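Local coordinates for Lmo0651 protein (Listeria monocytogenes serovar 1/2a, PDB 6EP3) that probably binds specific DNA sequences as a GntR-family transcription factor, controls expression of the Agr system and mediates virulence, at residues B[137-140]-B[141-145]; B[109-112]-B[113-116]. All coordinates share one frame; numbering follows the deposited sequence.

Contact 1 of 2, residues B[137-140]-B[141-145]; sequences ILCL and ISFAE
The phenyl ring of F143 lies back against the turn of helix that precedes it, one face laid over the C139 carbonyl and the CA of L140. C139 O stands 3.2 Å above the ring plane, displaced toward the rim on the CD1 side. Two side chains also touch the ring. C139 SG comes in obliquely, 46° off the ring normal, 3.9 Å from CE1 of F143, a sulfur-aromatic contact. L140 CD2 lies 3.9 Å from F143 CE2. With CG beside its own backbone N (chi1 -72°), F143 folds its ring back over the turn. C139 O is also the acceptor for S142 OG at 2.8 Å, the hydroxyl coming in well to the side of the carbonyl (C=O...OG angle 119°), and it takes a weak bond from F143 N. Regular i to i+4 bonds, I141 N to I137 O and S142 N to L138 O, give way at this C-terminal helix end to a type I turn from S142 to E145, with E145 at positive phi. On another side of the helix, I137 CG2 meets I141 CD1 at 4.1 Å. This end of helix 126-142 in the FCD domain is wedged among neighbouring helices: I137 and I141 face helices 77-101 and 147-163, C139 and L140 pack on helix 107-123, and F143 rests on M105.

Contact 2 of 2, residues B[109-112]-B[113-116]; sequences KLYA and RMQE. With SO4 (sulfate ion), chain O.
Side chains about one helical turn apart meet here along helix 107-123 of the FCD domain, on a partly buried stretch whose L110 and M114 turn inward while R113 binds a sulfate ion, with the methylenes of K109 alongside. K109 and R113 run side by side in the same direction, K109 CD lying 3.6 Å from R113 NH2 and its CE over one face of the guanidinium. The sulfate sits at the guanidinium edge, in its plane, where R113 NE and NH2 both donate to O4 at 3.2 Å. A bend at chi2 (-96°) turns the arginine chain to run beside the lysine, whose methylene CD comes within 3.3 Å of sulfate O1. The third guanidinium nitrogen, NH1, bonds the carbonyl of R135 on helix 126-142, so that the group is held from two sides. Farther round the helix, Q115 CG lies over one face of the Y111 ring, 4.1 Å from its centroid, a CH-pi contact in which the amide plane is inclined 35° to the ring. The methyl CE of M114 touches Y111 CD1 at 3.6 Å, approaching obliquely. Four successive i to i+4 backbone bonds, from R113 N to K109 O through E116 N to A112 O, keep these pairs in step. E116 turns to R119 in a salt bridge. Such i, i+3 and i, i+4 pairing is that of a regular amphipathic alpha-helix in an all-helical FCD bundle, here with an anion, probably from the crystallisation liquor, bound at its polar side.

Contact 2 comes first along the chain, on helix 107-123, and contact 1 follows at the end of the next helix, 126-142; both belong to the FCD domain, and their centres are about 13 Å apart. The two helices, consecutive in sequence, pack directly through these segments. C139 SG meets K109 CE at 3.5 Å, C139 CB lies 3.8 Å from R113 NH1, and L110 CD1 touches L140 CD2 at 3.8 Å. C139 is shared by both, touching the F143 ring as well as K109 and R113. Together the contacts join a buried helix end to a partly exposed stretch of helix 107-123 that carries a sulfate in the crystal, in the helical part of the chain that follows the GntR-family region.

Contact 1 of 2, residues B[137-140]-B[141-145]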
loop_
_atom_site.group_PDB
_atom_site.type_symbol
_atom_site.label_atom_id
_atom_site.label_comp_id
_atom_site.label_asym_id
_atom_site.label_seq_id
_atom_site.Cartn_x
_atom_site.Cartn_y
_atom_site.Cartn_z
ATOM N N ILE B 137 -16.855 0.409 -0.535
ATOM C CA ILE B 137 -15.779 1.401 -0.479
ATOM C C ILE B 137 -14.779 1.180 -1.614
ATOM O O ILE B 137 -14.298 2.136 -2.240
ATOM C CB ILE B 137 -15.101 1.372 0.901
ATOM C CG1 ILE B 137 -16.088 1.833 1.977
ATOM C CG2 ILE B 137 -13.853 2.239 0.903
ATOM C CD1 ILE B 137 -15.567 1.692 3.395
ATOM N N LEU B 138 -14.477 -0.084 -1.918
ATOM C CA LEU B 138 -13.520 -0.393 -2.979
ATOM C C LEU B 138 -14.046 0.032 -4.339
ATOM O O LEU B 138 -13.276 0.457 -5.201
ATOM C CB LEU B 138 -13.206 -1.889 -2.995
ATOM C CG LEU B 138 -12.307 -2.461 -1.899
ATOM C CD1 LEU B 138 -12.197 -3.972 -2.046
ATOM C CD2 LEU B 138 -10.937 -1.814 -1.925
ATOM N N CYS B 139 -15.353 -0.098 -4.557
ATOM C CA CYS B 139 -15.957 0.362 -5.802
ATOM C C CYS B 139 -15.840 1.878 -5.930
ATOM O O CYS B 139 -15.482 2.414 -6.995
ATOM C CB CYS B 139 -17.419 -0.095 -5.849
ATOM S SG CYS B 139 -18.214 0.156 -7.415
ATOM N N LEU B 140 -16.144 2.586 -4.840
ATOM C CA LEU B 140 -15.920 4.029 -4.819
ATOM C C LEU B 140 -14.485 4.370 -5.208
ATOM O O LEU B 140 -14.244 5.270 -6.021
ATOM C CB LEU B 140 -16.222 4.588 -3.429
ATOM C CG LEU B 140 -17.692 4.750 -3.063
ATOM C CD1 LEU B 140 -17.805 5.380 -1.688
ATOM C CD2 LEU B 140 -18.396 5.596 -4.105
ATOM N N ILE B 141 -13.520 3.634 -4.655
ATOM C CA ILE B 141 -12.114 3.932 -4.927
ATOM C C ILE B 141 -11.749 3.565 -6.360
ATOM O O ILE B 141 -10.978 4.273 -7.021
ATOM C CB ILE B 141 -11.211 3.217 -3.910
ATOM C CG1 ILE B 141 -11.499 3.751 -2.511
ATOM C CG2 ILE B 141 -9.741 3.407 -4.269
ATOM C CD1 ILE B 141 -10.600 3.202 -1.456
ATOM N N SER B 142 -12.296 2.460 -6.864
ATOM C CA SER B 142 -12.046 2.048 -8.235
ATOM C C SER B 142 -12.568 3.068 -9.224
ATOM O O SER B 142 -12.119 3.091 -10.374
ATOM C CB SER B 142 -12.704 0.696 -8.510
ATOM O OG SER B 142 -14.059 0.873 -8.897
ATOM N N PHE B 143 -13.508 3.912 -8.798
ATOM C CA PHE B 143 -13.925 5.001 -9.676
ATOM C C PHE B 143 -12.752 5.873 -10.125
ATOM O O PHE B 143 -12.870 6.575 -11.136
ATOM C CB PHE B 143 -14.991 5.861 -8.993
ATOM C CG PHE B 143 -16.337 5.189 -8.890
ATOM C CD1 PHE B 143 -16.595 4.015 -9.581
ATOM C CD2 PHE B 143 -17.341 5.737 -8.109
ATOM C CE1 PHE B 143 -17.832 3.396 -9.491
ATOM C CE2 PHE B 143 -18.575 5.128 -8.016
ATOM C CZ PHE B 143 -18.821 3.952 -8.709
ATOM N N ALA B 144 -11.621 5.844 -9.415
ATOM C CA ALA B 144 -10.442 6.576 -9.860
ATOM C C ALA B 144 -9.684 5.868 -10.974
ATOM O O ALA B 144 -8.797 6.482 -11.576
ATOM C CB ALA B 144 -9.483 6.826 -8.690
ATOM N N GLU B 145 -10.004 4.603 -11.259
ATOM C CA GLU B 145 -9.256 3.800 -12.226
ATOM C C GLU B 145 -7.777 3.728 -11.849
ATOM O O GLU B 145 -6.888 4.052 -12.635
ATOM C CB GLU B 145 -9.455 4.299 -13.659
ATOM C CG GLU B 145 -10.863 4.032 -14.183
ATOM C CD GLU B 145 -11.455 5.193 -14.947
ATOM O OE1 GLU B 145 -12.050 6.076 -14.300
ATOM O OE2 GLU B 145 -11.332 5.217 -16.191
#

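Contact 2 of 2, residues B[109-112]-B[113-116]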
loop_
_atom_site.group_PDB
_atom_site.type_symbol
_atom_site.label_atom_id
_atom_site.label_comp_id
_atom_site.label_asym_id
_atom_site.label_seq_id
_atom_site.Cartn_x
_atom_site.Cartn_y
_atom_site.Cartn_z
ATOM N N LYS B 109 -22.639 -1.252 -10.653
ATOM C CA LYS B 109 -21.881 -2.091 -9.735
ATOM C C LYS B 109 -21.959 -1.548 -8.316
ATOM O O LYS B 109 -22.095 -2.314 -7.356
ATOM C CB LYS B 109 -20.429 -2.194 -10.199
ATOM C CG LYS B 109 -19.657 -3.339 -9.567
ATOM C CD LYS B 109 -18.260 -3.463 -10.157
ATOM C CE LYS B 109 -17.411 -2.241 -9.832
ATOM N NZ LYS B 109 -15.972 -2.424 -10.180
ATOM N N LEU B 110 -21.887 -0.225 -8.164
ATOM C CA LEU B 110 -21.980 0.371 -6.837
ATOM C C LEU B 110 -23.345 0.105 -6.216
ATOM O O LEU B 110 -23.447 -0.201 -5.022
ATOM C CB LEU B 110 -21.711 1.873 -6.924
ATOM C CG LEU B 110 -21.520 2.644 -5.620
ATOM C CD1 LEU B 110 -20.164 2.327 -5.009
ATOM C CD2 LEU B 110 -21.655 4.130 -5.881
ATOM N N TYR B 111 -24.406 0.230 -7.013
ATOM C CA TYR B 111 -25.742 -0.083 -6.520
ATOM C C TYR B 111 -25.832 -1.537 -6.083
ATOM O O TYR B 111 -26.404 -1.843 -5.029
ATOM C CB TYR B 111 -26.775 0.232 -7.602
ATOM C CG TYR B 111 -28.209 0.113 -7.154
ATOM C CD1 TYR B 111 -28.802 1.112 -6.396
ATOM C CD2 TYR B 111 -28.979 -0.983 -7.514
ATOM C CE1 TYR B 111 -30.119 1.015 -5.993
ATOM C CE2 TYR B 111 -30.302 -1.089 -7.119
ATOM C CZ TYR B 111 -30.864 -0.087 -6.357
ATOM O OH TYR B 111 -32.174 -0.186 -5.954
ATOM N N ALA B 112 -25.246 -2.447 -6.865
ATOM C CA ALA B 112 -25.249 -3.856 -6.479
ATOM C C ALA B 112 -24.511 -4.073 -5.163
ATOM O O ALA B 112 -24.953 -4.863 -4.321
ATOM C CB ALA B 112 -24.636 -4.707 -7.589
ATOM N N ARG B 113 -23.385 -3.377 -4.964
ATOM C CA ARG B 113 -22.624 -3.534 -3.722
ATOM C C ARG B 113 -23.395 -2.990 -2.522
ATOM O O ARG B 113 -23.423 -3.618 -1.451
ATOM C CB ARG B 113 -21.269 -2.831 -3.833
ATOM C CG ARG B 113 -20.408 -3.233 -5.026
ATOM C CD ARG B 113 -19.393 -4.300 -4.653
ATOM N NE ARG B 113 -18.729 -4.873 -5.821
ATOM C CZ ARG B 113 -17.464 -4.632 -6.159
ATOM N NH1 ARG B 113 -16.708 -3.827 -5.416
ATOM N NH2 ARG B 113 -16.948 -5.202 -7.239
ATOM N N MET B 114 -24.022 -1.823 -2.680
ATOM C CA MET B 114 -24.864 -1.282 -1.617
ATOM C C MET B 114 -26.009 -2.235 -1.288
ATOM O O MET B 114 -26.353 -2.435 -0.115
ATOM C CB MET B 114 -25.400 0.093 -2.029
ATOM C CG MET B 114 -26.288 0.765 -0.989
ATOM S SD MET B 114 -28.034 0.308 -1.172
ATOM C CE MET B 114 -28.288 0.608 -2.916
ATOM N N GLN B 115 -26.601 -2.849 -2.314
ATOM C CA GLN B 115 -27.701 -3.773 -2.069
ATOM C C GLN B 115 -27.223 -5.055 -1.406
ATOM O O GLN B 115 -27.966 -5.654 -0.623
ATOM C CB GLN B 115 -28.433 -4.081 -3.373
ATOM C CG GLN B 115 -29.273 -2.922 -3.860
ATOM C CD GLN B 115 -30.471 -3.365 -4.671
ATOM O OE1 GLN B 115 -31.522 -2.731 -4.629
ATOM N NE2 GLN B 115 -30.316 -4.450 -5.422
ATOM N N GLU B 116 -25.994 -5.489 -1.695
ATOM C CA GLU B 116 -25.450 -6.639 -0.978
ATOM C C GLU B 116 -25.236 -6.304 0.489
ATOM O O GLU B 116 -25.451 -7.152 1.367
ATOM C CB GLU B 116 -24.147 -7.107 -1.627
ATOM C CG GLU B 116 -24.358 -7.980 -2.853
ATOM C CD GLU B 116 -25.063 -9.285 -2.533
ATOM O OE1 GLU B 116 -26.304 -9.285 -2.390
ATOM O OE2 GLU B 116 -24.375 -10.320 -2.439
HETATM S S SO4 O . -19.340 -7.394 -9.575
HETATM O O1 SO4 O . -18.925 -6.636 -10.752
HETATM O O2 SO4 O . -18.272 -8.314 -9.189
HETATM O O3 SO4 O . -20.552 -8.145 -9.894
HETATM O O4 SO4 O . -19.610 -6.478 -8.469
#